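Local coordinates for FKBO (Streptomyces hygroscopicus, PDB 4BPS), which catalyses the hydrolysis of chorismate to a dihydroxycyclohexadiene carboxylic acid and pyruvate, a step in making the immunosuppressants FK506 and FK520, at residues R23-G28 with T73-A78; L39-H44 with D55-T60; W92-A97 with L129-L134; Y98-V103 with V192-R197. All blocks are in the same frame, centred on the assembly; numbering follows the deposited sequence.

Contact 1 of 4, residues R23-G28 with T73-A78; sequences RFEKTG and TEVWHA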
# COMPACT_ATOMS: atom_id res chain seq x y z
N ARG A 23 -7.25 -1.29 11.40
CA ARG A 23 -7.02 -2.14 12.56
C ARG A 23 -6.32 -3.40 12.11
O ARG A 23 -6.54 -3.86 10.99
CB ARG A 23 -8.35 -2.56 13.21
CG ARG A 23 -9.17 -1.43 13.81
CD ARG A 23 -8.62 -0.96 15.14
NE ARG A 23 -9.50 0.03 15.75
CZ ARG A 23 -9.36 1.35 15.64
NH1 ARG A 23 -8.36 1.89 14.95
NH2 ARG A 23 -10.24 2.16 16.23
N PHE A 24 -5.50 -3.98 12.99
CA PHE A 24 -4.94 -5.31 12.76
C PHE A 24 -5.63 -6.27 13.72
O PHE A 24 -5.73 -6.00 14.93
CB PHE A 24 -3.44 -5.35 13.04
CG PHE A 24 -2.58 -4.56 12.06
CD1 PHE A 24 -3.08 -3.97 10.91
CD2 PHE A 24 -1.23 -4.45 12.33
CE1 PHE A 24 -2.24 -3.28 10.03
CE2 PHE A 24 -0.40 -3.78 11.48
CZ PHE A 24 -0.88 -3.19 10.33
N GLU A 25 -6.13 -7.37 13.17
CA GLU A 25 -6.89 -8.33 13.95
C GLU A 25 -6.31 -9.73 13.76
O GLU A 25 -5.65 -10.05 12.78
CB GLU A 25 -8.38 -8.33 13.55
CG GLU A 25 -9.11 -6.97 13.59
CD GLU A 25 -9.35 -6.38 15.00
OE1 GLU A 25 -9.19 -7.13 15.99
OE2 GLU A 25 -9.71 -5.17 15.10
N LYS A 26 -6.58 -10.59 14.72
CA LYS A 26 -6.20 -11.99 14.60
C LYS A 26 -7.14 -12.66 13.61
O LYS A 26 -8.36 -12.57 13.76
CB LYS A 26 -6.32 -12.67 15.96
CG LYS A 26 -5.22 -12.28 16.94
CD LYS A 26 -3.88 -12.91 16.58
CE LYS A 26 -2.95 -11.95 15.83
NZ LYS A 26 -1.58 -12.51 15.68
N THR A 27 -6.58 -13.32 12.61
CA THR A 27 -7.42 -13.99 11.62
C THR A 27 -8.13 -15.14 12.32
O THR A 27 -7.54 -15.85 13.12
CB THR A 27 -6.60 -14.48 10.42
OG1 THR A 27 -5.90 -13.37 9.83
CG2 THR A 27 -7.49 -15.13 9.35
N GLY A 28 -9.42 -15.30 12.04
CA GLY A 28 -10.19 -16.38 12.62
C GLY A 28 -10.79 -16.06 13.98
O GLY A 28 -11.54 -16.87 14.54
N THR A 73 -5.12 -10.22 9.96
CA THR A 73 -6.05 -9.53 9.08
C THR A 73 -5.89 -8.02 9.22
O THR A 73 -5.91 -7.45 10.33
CB THR A 73 -7.50 -9.92 9.39
OG1 THR A 73 -7.60 -11.34 9.28
CG2 THR A 73 -8.49 -9.31 8.40
N GLU A 74 -5.70 -7.38 8.07
CA GLU A 74 -5.66 -5.93 7.96
C GLU A 74 -7.08 -5.47 7.63
O GLU A 74 -7.61 -5.80 6.57
CB GLU A 74 -4.70 -5.56 6.84
CG GLU A 74 -4.69 -4.12 6.39
CD GLU A 74 -3.81 -3.90 5.18
OE1 GLU A 74 -2.78 -4.62 5.04
OE2 GLU A 74 -4.12 -3.00 4.36
N VAL A 75 -7.71 -4.73 8.55
CA VAL A 75 -9.11 -4.34 8.41
C VAL A 75 -9.19 -2.83 8.22
O VAL A 75 -8.70 -2.07 9.05
CB VAL A 75 -9.95 -4.75 9.64
CG1 VAL A 75 -11.42 -4.49 9.37
CG2 VAL A 75 -9.71 -6.23 10.03
N TRP A 76 -9.83 -2.41 7.13
CA TRP A 76 -10.09 -0.99 6.88
C TRP A 76 -11.50 -0.64 7.33
O TRP A 76 -12.45 -1.41 7.15
CB TRP A 76 -9.83 -0.66 5.40
CG TRP A 76 -8.36 -0.61 5.19
CD1 TRP A 76 -7.56 -1.63 4.78
CD2 TRP A 76 -7.51 0.48 5.53
NE1 TRP A 76 -6.23 -1.22 4.82
CE2 TRP A 76 -6.19 0.08 5.29
CE3 TRP A 76 -7.75 1.77 6.02
CZ2 TRP A 76 -5.10 0.93 5.50
CZ3 TRP A 76 -6.67 2.61 6.23
CH2 TRP A 76 -5.36 2.19 5.97
N HIS A 77 -11.59 0.54 7.92
CA HIS A 77 -12.81 1.07 8.53
C HIS A 77 -13.05 2.49 8.05
O HIS A 77 -12.11 3.20 7.66
CB HIS A 77 -12.61 1.18 10.05
CG HIS A 77 -12.48 -0.12 10.76
ND1 HIS A 77 -13.49 -0.63 11.53
CD2 HIS A 77 -11.44 -0.99 10.87
CE1 HIS A 77 -13.09 -1.77 12.08
NE2 HIS A 77 -11.86 -2.02 11.68
N ALA A 78 -14.30 2.94 8.15
CA ALA A 78 -14.55 4.38 8.08
C ALA A 78 -15.80 4.68 8.90
O ALA A 78 -15.68 5.13 10.03
CB ALA A 78 -14.69 4.85 6.62
O HOH W 1 -11.22 -4.32 12.95

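Contact 2 of 4, residues L39-H44 with D55-T60; sequences LGLIEH and DGAPRT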
# COMPACT_ATOMS: atom_id res chain seq x y z
N LEU A 39 -15.05 -1.65 6.45
CA LEU A 39 -15.15 -1.46 5.00
C LEU A 39 -14.69 -2.72 4.29
O LEU A 39 -15.37 -3.19 3.40
CB LEU A 39 -14.28 -0.30 4.53
CG LEU A 39 -14.81 1.11 4.50
CD1 LEU A 39 -13.68 2.04 4.15
CD2 LEU A 39 -15.92 1.21 3.43
N GLY A 40 -13.53 -3.26 4.67
CA GLY A 40 -12.98 -4.38 3.93
C GLY A 40 -11.81 -4.97 4.67
O GLY A 40 -11.33 -4.39 5.65
N LEU A 41 -11.36 -6.13 4.20
CA LEU A 41 -10.42 -6.96 4.93
C LEU A 41 -9.41 -7.60 3.99
O LEU A 41 -9.79 -8.16 2.96
CB LEU A 41 -11.18 -8.09 5.67
CG LEU A 41 -12.33 -7.75 6.62
CD1 LEU A 41 -13.64 -7.78 5.87
CD2 LEU A 41 -12.33 -8.74 7.73
N ILE A 42 -8.14 -7.54 4.38
CA ILE A 42 -7.06 -8.21 3.64
C ILE A 42 -6.39 -9.19 4.60
O ILE A 42 -5.84 -8.78 5.63
CB ILE A 42 -6.02 -7.20 3.11
CG1 ILE A 42 -6.70 -6.14 2.23
CG2 ILE A 42 -4.90 -7.94 2.39
CD1 ILE A 42 -7.38 -6.68 0.98
N GLU A 43 -6.46 -10.47 4.25
CA GLU A 43 -5.85 -11.52 5.08
C GLU A 43 -4.44 -11.81 4.62
O GLU A 43 -4.21 -12.36 3.55
CB GLU A 43 -6.70 -12.79 5.01
CG GLU A 43 -8.13 -12.52 5.45
CD GLU A 43 -9.01 -13.73 5.38
OE1 GLU A 43 -8.82 -14.56 4.47
OE2 GLU A 43 -9.91 -13.85 6.23
N HIS A 44 -3.45 -11.41 5.43
CA HIS A 44 -2.05 -11.70 5.16
C HIS A 44 -1.70 -13.05 5.74
O HIS A 44 -1.99 -13.32 6.90
CB HIS A 44 -1.17 -10.64 5.82
CG HIS A 44 -1.35 -9.29 5.21
ND1 HIS A 44 -0.74 -8.93 4.02
CD2 HIS A 44 -2.13 -8.26 5.59
CE1 HIS A 44 -1.14 -7.71 3.71
NE2 HIS A 44 -1.97 -7.27 4.65
N ASP A 55 -20.70 -10.32 3.77
CA ASP A 55 -21.68 -9.39 4.32
C ASP A 55 -21.34 -7.93 4.02
O ASP A 55 -21.27 -7.09 4.92
CB ASP A 55 -21.84 -9.59 5.82
CG ASP A 55 -23.11 -8.93 6.36
OD1 ASP A 55 -24.07 -8.74 5.58
OD2 ASP A 55 -23.15 -8.59 7.56
N GLY A 56 -21.16 -7.65 2.73
CA GLY A 56 -20.91 -6.31 2.27
C GLY A 56 -19.46 -5.85 2.32
O GLY A 56 -19.13 -4.74 1.85
N ALA A 57 -18.57 -6.67 2.88
CA ALA A 57 -17.20 -6.22 3.05
C ALA A 57 -16.30 -6.95 2.05
O ALA A 57 -16.23 -8.17 2.09
CB ALA A 57 -16.74 -6.51 4.47
N PRO A 58 -15.63 -6.21 1.14
CA PRO A 58 -14.66 -6.87 0.27
C PRO A 58 -13.60 -7.58 1.09
O PRO A 58 -13.11 -7.03 2.09
CB PRO A 58 -14.03 -5.70 -0.50
CG PRO A 58 -15.05 -4.64 -0.49
CD PRO A 58 -15.81 -4.80 0.80
N ARG A 59 -13.20 -8.76 0.62
CA ARG A 59 -12.20 -9.54 1.30
C ARG A 59 -11.36 -10.33 0.32
O ARG A 59 -11.88 -10.84 -0.68
CB ARG A 59 -12.90 -10.51 2.26
CG ARG A 59 -12.03 -11.53 2.94
CD ARG A 59 -12.12 -12.85 2.19
NE ARG A 59 -11.28 -13.87 2.79
CZ ARG A 59 -11.40 -15.17 2.55
NH1 ARG A 59 -12.35 -15.61 1.72
NH2 ARG A 59 -10.60 -16.04 3.16
N THR A 60 -10.07 -10.47 0.62
CA THR A 60 -9.26 -11.45 -0.07
C THR A 60 -8.08 -11.80 0.83
O THR A 60 -7.79 -11.08 1.78
CB THR A 60 -8.77 -10.94 -1.44
OG1 THR A 60 -8.38 -12.05 -2.27
CG2 THR A 60 -7.58 -9.99 -1.34

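Contact 3 of 4, residues W92-A97 with L129-L134; sequences WARTDA and LGYPLL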
# COMPACT_ATOMS: atom_id res chain seq x y z
N TRP A 92 -16.09 -3.95 -3.79
CA TRP A 92 -16.00 -2.63 -3.19
C TRP A 92 -17.09 -2.38 -2.17
O TRP A 92 -18.16 -2.99 -2.20
CB TRP A 92 -16.04 -1.55 -4.29
CG TRP A 92 -17.24 -1.62 -5.21
CD1 TRP A 92 -17.32 -2.29 -6.41
CD2 TRP A 92 -18.53 -1.03 -4.99
NE1 TRP A 92 -18.57 -2.14 -6.95
CE2 TRP A 92 -19.32 -1.36 -6.11
CE3 TRP A 92 -19.08 -0.24 -3.97
CZ2 TRP A 92 -20.65 -0.95 -6.24
CZ3 TRP A 92 -20.42 0.18 -4.11
CH2 TRP A 92 -21.18 -0.19 -5.23
N ALA A 93 -16.78 -1.47 -1.25
CA ALA A 93 -17.74 -0.94 -0.29
C ALA A 93 -17.51 0.55 -0.21
O ALA A 93 -16.35 1.00 -0.23
CB ALA A 93 -17.55 -1.57 1.09
N ARG A 94 -18.59 1.32 -0.08
CA ARG A 94 -18.46 2.77 0.01
C ARG A 94 -19.27 3.30 1.18
O ARG A 94 -20.35 2.77 1.50
CB ARG A 94 -18.93 3.45 -1.30
CG ARG A 94 -20.43 3.39 -1.55
CD ARG A 94 -20.81 3.90 -2.97
NE ARG A 94 -22.27 3.96 -3.11
CZ ARG A 94 -23.03 4.97 -2.67
NH1 ARG A 94 -22.47 6.04 -2.11
NH2 ARG A 94 -24.36 4.91 -2.75
N THR A 95 -18.75 4.36 1.78
CA THR A 95 -19.57 5.28 2.57
C THR A 95 -19.92 6.43 1.63
O THR A 95 -19.51 6.44 0.48
CB THR A 95 -18.81 5.80 3.78
OG1 THR A 95 -17.72 6.62 3.32
CG2 THR A 95 -18.30 4.65 4.64
N ASP A 96 -20.69 7.43 2.07
CA ASP A 96 -20.93 8.54 1.17
C ASP A 96 -19.64 9.28 0.79
O ASP A 96 -19.54 9.80 -0.33
CB ASP A 96 -21.98 9.49 1.72
CG ASP A 96 -23.39 8.90 1.62
OD1 ASP A 96 -23.66 8.08 0.71
OD2 ASP A 96 -24.26 9.28 2.43
N ALA A 97 -18.62 9.25 1.66
CA ALA A 97 -17.39 10.01 1.43
C ALA A 97 -16.19 9.21 0.92
O ALA A 97 -15.28 9.82 0.33
CB ALA A 97 -17.00 10.76 2.70
N LEU A 129 -18.45 5.57 -9.86
CA LEU A 129 -19.09 5.64 -8.55
C LEU A 129 -19.00 7.04 -7.95
O LEU A 129 -19.74 7.35 -7.00
CB LEU A 129 -18.50 4.64 -7.58
CG LEU A 129 -18.76 3.15 -7.86
CD1 LEU A 129 -18.08 2.29 -6.81
CD2 LEU A 129 -20.22 2.82 -7.89
N GLY A 130 -18.10 7.89 -8.45
CA GLY A 130 -17.96 9.24 -7.92
C GLY A 130 -16.96 9.37 -6.77
O GLY A 130 -17.18 10.19 -5.88
N TYR A 131 -15.86 8.61 -6.83
CA TYR A 131 -14.80 8.67 -5.84
C TYR A 131 -13.46 8.86 -6.57
O TYR A 131 -12.60 7.99 -6.55
CB TYR A 131 -14.79 7.42 -4.93
CG TYR A 131 -16.07 7.26 -4.16
CD1 TYR A 131 -17.22 6.77 -4.78
CD2 TYR A 131 -16.15 7.62 -2.82
CE1 TYR A 131 -18.41 6.66 -4.09
CE2 TYR A 131 -17.35 7.53 -2.12
CZ TYR A 131 -18.47 7.04 -2.77
OH TYR A 131 -19.67 6.94 -2.10
N PRO A 132 -13.29 10.01 -7.24
CA PRO A 132 -12.17 10.12 -8.18
C PRO A 132 -10.80 10.31 -7.52
O PRO A 132 -9.80 10.16 -8.22
CB PRO A 132 -12.53 11.37 -8.99
CG PRO A 132 -13.35 12.19 -8.04
CD PRO A 132 -14.19 11.18 -7.30
N LEU A 133 -10.73 10.66 -6.24
CA LEU A 133 -9.44 10.96 -5.62
C LEU A 133 -8.88 9.71 -4.99
O LEU A 133 -9.29 9.32 -3.90
CB LEU A 133 -9.60 12.06 -4.58
CG LEU A 133 -10.16 13.39 -5.08
CD1 LEU A 133 -10.18 14.40 -3.92
CD2 LEU A 133 -9.38 13.96 -6.26
N LEU A 134 -7.94 9.05 -5.66
CA LEU A 134 -7.31 7.90 -5.02
C LEU A 134 -6.46 8.37 -3.83
O LEU A 134 -5.77 9.38 -3.91
CB LEU A 134 -6.42 7.14 -6.00
CG LEU A 134 -7.16 6.31 -7.03
CD1 LEU A 134 -6.17 5.87 -8.11
CD2 LEU A 134 -7.79 5.08 -6.39

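Contact 4 of 4, residues Y98-V103 with V192-R197; sequences YLFGVV and VFLAAR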
# COMPACT_ATOMS: atom_id res chain seq x y z
N TYR A 98 -16.14 7.89 1.17
CA TYR A 98 -14.94 7.10 0.85
C TYR A 98 -15.32 5.74 0.26
O TYR A 98 -16.41 5.23 0.47
CB TYR A 98 -14.05 6.90 2.08
CG TYR A 98 -13.60 8.21 2.67
CD1 TYR A 98 -12.57 8.95 2.07
CD2 TYR A 98 -14.21 8.75 3.80
CE1 TYR A 98 -12.18 10.19 2.61
CE2 TYR A 98 -13.82 9.98 4.32
CZ TYR A 98 -12.80 10.68 3.73
OH TYR A 98 -12.39 11.91 4.23
N LEU A 99 -14.37 5.16 -0.47
CA LEU A 99 -14.54 3.89 -1.18
C LEU A 99 -13.31 3.01 -0.90
O LEU A 99 -12.18 3.49 -0.92
CB LEU A 99 -14.62 4.18 -2.68
CG LEU A 99 -14.63 3.03 -3.69
CD1 LEU A 99 -15.91 2.27 -3.55
CD2 LEU A 99 -14.47 3.56 -5.15
N PHE A 100 -13.56 1.72 -0.66
CA PHE A 100 -12.52 0.69 -0.53
C PHE A 100 -12.77 -0.36 -1.60
O PHE A 100 -13.89 -0.82 -1.73
CB PHE A 100 -12.59 0.05 0.86
CG PHE A 100 -11.61 -1.07 1.08
CD1 PHE A 100 -10.30 -0.80 1.42
CD2 PHE A 100 -11.99 -2.39 0.97
CE1 PHE A 100 -9.39 -1.83 1.64
CE2 PHE A 100 -11.07 -3.42 1.19
CZ PHE A 100 -9.78 -3.13 1.52
N GLY A 101 -11.72 -0.77 -2.32
CA GLY A 101 -11.86 -1.81 -3.32
C GLY A 101 -10.68 -2.76 -3.33
O GLY A 101 -9.55 -2.42 -2.93
N VAL A 102 -10.94 -3.97 -3.82
CA VAL A 102 -9.95 -5.02 -3.93
C VAL A 102 -10.19 -5.78 -5.23
O VAL A 102 -11.33 -6.09 -5.55
CB VAL A 102 -10.20 -6.03 -2.75
CG1 VAL A 102 -9.21 -7.18 -2.79
CG2 VAL A 102 -10.22 -5.34 -1.38
N VAL A 103 -9.12 -6.11 -5.95
CA VAL A 103 -9.23 -6.80 -7.23
C VAL A 103 -7.93 -7.55 -7.47
O VAL A 103 -6.87 -7.13 -7.00
CB VAL A 103 -9.52 -5.79 -8.37
CG1 VAL A 103 -8.45 -4.69 -8.47
CG2 VAL A 103 -9.71 -6.49 -9.71
N VAL A 192 -5.24 -3.34 -3.89
CA VAL A 192 -6.16 -2.82 -2.90
C VAL A 192 -6.12 -1.31 -3.01
O VAL A 192 -5.04 -0.75 -3.20
CB VAL A 192 -5.72 -3.27 -1.48
CG1 VAL A 192 -6.68 -2.78 -0.40
CG2 VAL A 192 -5.53 -4.77 -1.41
N PHE A 193 -7.25 -0.63 -2.84
CA PHE A 193 -7.21 0.83 -2.91
C PHE A 193 -8.28 1.48 -2.05
O PHE A 193 -9.35 0.89 -1.76
CB PHE A 193 -7.34 1.34 -4.36
CG PHE A 193 -8.65 1.00 -5.01
CD1 PHE A 193 -8.84 -0.23 -5.63
CD2 PHE A 193 -9.71 1.91 -4.99
CE1 PHE A 193 -10.05 -0.55 -6.21
CE2 PHE A 193 -10.92 1.60 -5.57
CZ PHE A 193 -11.09 0.35 -6.18
N LEU A 194 -7.95 2.70 -1.62
CA LEU A 194 -8.89 3.61 -0.98
C LEU A 194 -9.05 4.83 -1.88
O LEU A 194 -8.08 5.28 -2.50
CB LEU A 194 -8.33 4.09 0.36
CG LEU A 194 -8.35 3.06 1.48
CD1 LEU A 194 -7.40 3.49 2.60
CD2 LEU A 194 -9.77 2.89 2.04
N ALA A 195 -10.26 5.38 -1.94
CA ALA A 195 -10.54 6.56 -2.74
C ALA A 195 -11.56 7.44 -2.02
O ALA A 195 -12.29 6.97 -1.13
CB ALA A 195 -11.07 6.18 -4.12
N ALA A 196 -11.60 8.71 -2.41
CA ALA A 196 -12.47 9.71 -1.80
C ALA A 196 -13.38 10.34 -2.83
O ALA A 196 -12.98 10.62 -3.98
CB ALA A 196 -11.63 10.78 -1.11
N ARG A 197 -14.60 10.65 -2.38
CA ARG A 197 -15.59 11.39 -3.15
C ARG A 197 -15.04 12.75 -3.59
O ARG A 197 -15.24 13.21 -4.72
CB ARG A 197 -16.85 11.59 -2.32
CG ARG A 197 -17.86 12.54 -2.97
CD ARG A 197 -19.13 12.73 -2.17
NE ARG A 197 -18.89 13.21 -0.81
CZ ARG A 197 -19.80 13.28 0.14
NH1 ARG A 197 -21.07 12.91 -0.08
NH2 ARG A 197 -19.42 13.70 1.33

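Contact 1 of 4, residues R23-G28 with T73-A78
R23 lays the start of its side chain against the H77 ring, with CG 3.5 Å from H77 NE2. The two side chains cross at about a right angle. With CG beside the backbone N (chi1 -65°), R23 brings this carbon against the ring. H77 NE2 is also tied to E25 through a water. This water lies in the ring plane, 2.7 Å from H77 NE2, and donates to E25 OE2. H77 ND1 is held by T37, so both ring nitrogens have partners, which probably fixes the rotation of the ring. E25 also rests CG on V75 CG2, 3.7 Å away. R23, E25, T73 and V75 share one face of an antiparallel strand pair. Strand 21-25 is an outermost strand of a five-stranded mixed sheet, and 72-77 is its neighbour. R23 with V75 and E25 with T73 are hydrogen-bonded pairs, each closed by two backbone bonds. F24 and E74 form the non-hydrogen-bonded pair between them and point to the other face. There E74 OE2 takes the indole N-H of W76, from NE1 at 2.8 Å, on its anti lone pair, nearly in the ring plane. E74 OE1 is engaged by K297 and H44. Beyond the strand end, T27 OG1 meets T73 OG1 at 2.7 Å. Either hydroxyl could be the donor.

Contact 2 of 4, residues L39-H44 with D55-T60
L39 touches the other strand through its carbonyl, with L39 O 3.1 Å from P58 CD. L39 and G40 both face W76 on the neighbouring strand and form a classic beta bulge. G40 CA sits 3.2 Å from P58 O, and a CB on G40 would also come tight against P58 O. L41 N donates to P58 O at 2.9 Å. Its side chain brings CD1 to A57 CB, 3.6 Å away. The carbonyl of L41 receives a weak bond from T60 N and a CA-H...O contact from R59. I42 lies beside T60 and points the same way, with CD1 4.0 Å from T60 CG2. E43 N then bonds to T60 O almost straight (176°), which continues the parallel ladder. From the same residue an extended side chain crosses to R59. E43 OE1 takes R59 NH2 at 2.7 Å on its syn side, tilted 25° out of the carboxylate plane. The carboxylate and guanidinium planes stand 85° apart. An alanine at E43 would remove the carboxylate and would probably leave the R59 guanidinium without this anion and freer to turn. OE1 alone accepts from both NE and NH2 of R59, the NE bond being weak, a forked salt bridge that probably draws negative charge toward OE1.

Contact 3 of 4, residues W92-A97 with L129-L134
The side chains of W92 (chi1 55°) and R94 (chi1 70°) both leave the backbone with CG between N and the carbonyl carbon. This turns the W92 indole toward L129 and sends the extended R94 chain past the hydroxyl end of Y131. L129 CD1 sits over the centre of the W92 six-membered ring, 3.8 Å from its centroid, in a CH-pi contact. The two side chains come from opposite directions. R94 and Y131 cross at about a right angle. R94 NH1 donates to Y131 OH at 2.9 Å, with the oxygen near the guanidinium plane. Y131 OH in turn donates to T95 O at 2.6 Å, in the carbonyl plane. The hydroxyl is therefore both acceptor and donor, and its proton has a set direction. A phenylalanine at Y131 would lack this hydroxyl and would probably leave T95 O and R94 NH1 without the group that joins them. The contact links the turn between strands 90-94 and 98-105 to the end of helix 112-129. That helix closes with a Schellman motif in which G130, at positive phi, is the C-prime residue. T95 OG1 accepts A97 N at 3.2 Å, which makes an ST turn, and also pairs with Y98 N. R94 NE has its own salt bridge with E83. Further along the turn, A97 C meets the edge of the Y131 ring, 3.7 Å from Y131 CE2.

Contact 4 of 4, residues Y98-V103 with V192-R197
F193 and G101 make the tight part of this contact. The F193 ring folds back across the neighbouring strand, because its CG lies between N and the carbonyl carbon (chi1 64°). One ring face then covers G101 CA, which stands 3.9 Å from the ring centroid, toward the rim. A CB on G101 would clash with F193 CZ, so the missing side chain is what lets the ring lie there. L99 CD2 meets the edge of the same ring, 4.1 Å from F193 CE2. On the other face of the sheet, F100 is packed closely too. V192 CG1 comes within 3.5 Å of F100 CE1, and L194 CD2 meets the ring edge in plane, 3.8 Å from F100 CD1. W76 of the neighbouring sheet meets the F100 ring as well. The side-chain packing thins out toward R197. Near that end of the ladder Y98 CD1 still makes an ordinary apolar contact with A196 CB, at 3.8 Å. Beyond it R197 is exposed and its side chain makes no contact with 98-103, so the solvent side begins there. The backbones hold the register with two bonds at each hydrogen-bonded pair, L99 with A195 and G101 with F193. L99 N to A195 O is 2.8 Å. F193 also packs on V122 and T126 of helix 112-129. The strand pair belongs to a mixed sheet with this helix packed on the F193 side, which is consistent with the YjgF fold of this enzyme.

Overall arrangement
Contacts 1 and 2 belong to one five-stranded sheet, where strands 72-77 and 38-44 are neighbours. Their centres are 9 Å apart. W76 O meets L39 N at 2.7 Å, a probable hydrogen bond. Contacts 3 and 4 share the six-stranded sheet, with centres 6 Å apart, and their segments alternate along the chain. The two sheets pack together where contact 2 meets contact 4, with I42 CD1 3.6 Å from V192 CG2, and W76 of contact 1 also packs on F100. The ligand 3-(2-carboxyethyl)benzoic acid lies about 11 Å from the V192 side chain. The F193 side chain is about 11 Å from that of R162, which binds the substrate. Contact 4 is thus near the pocket without forming it.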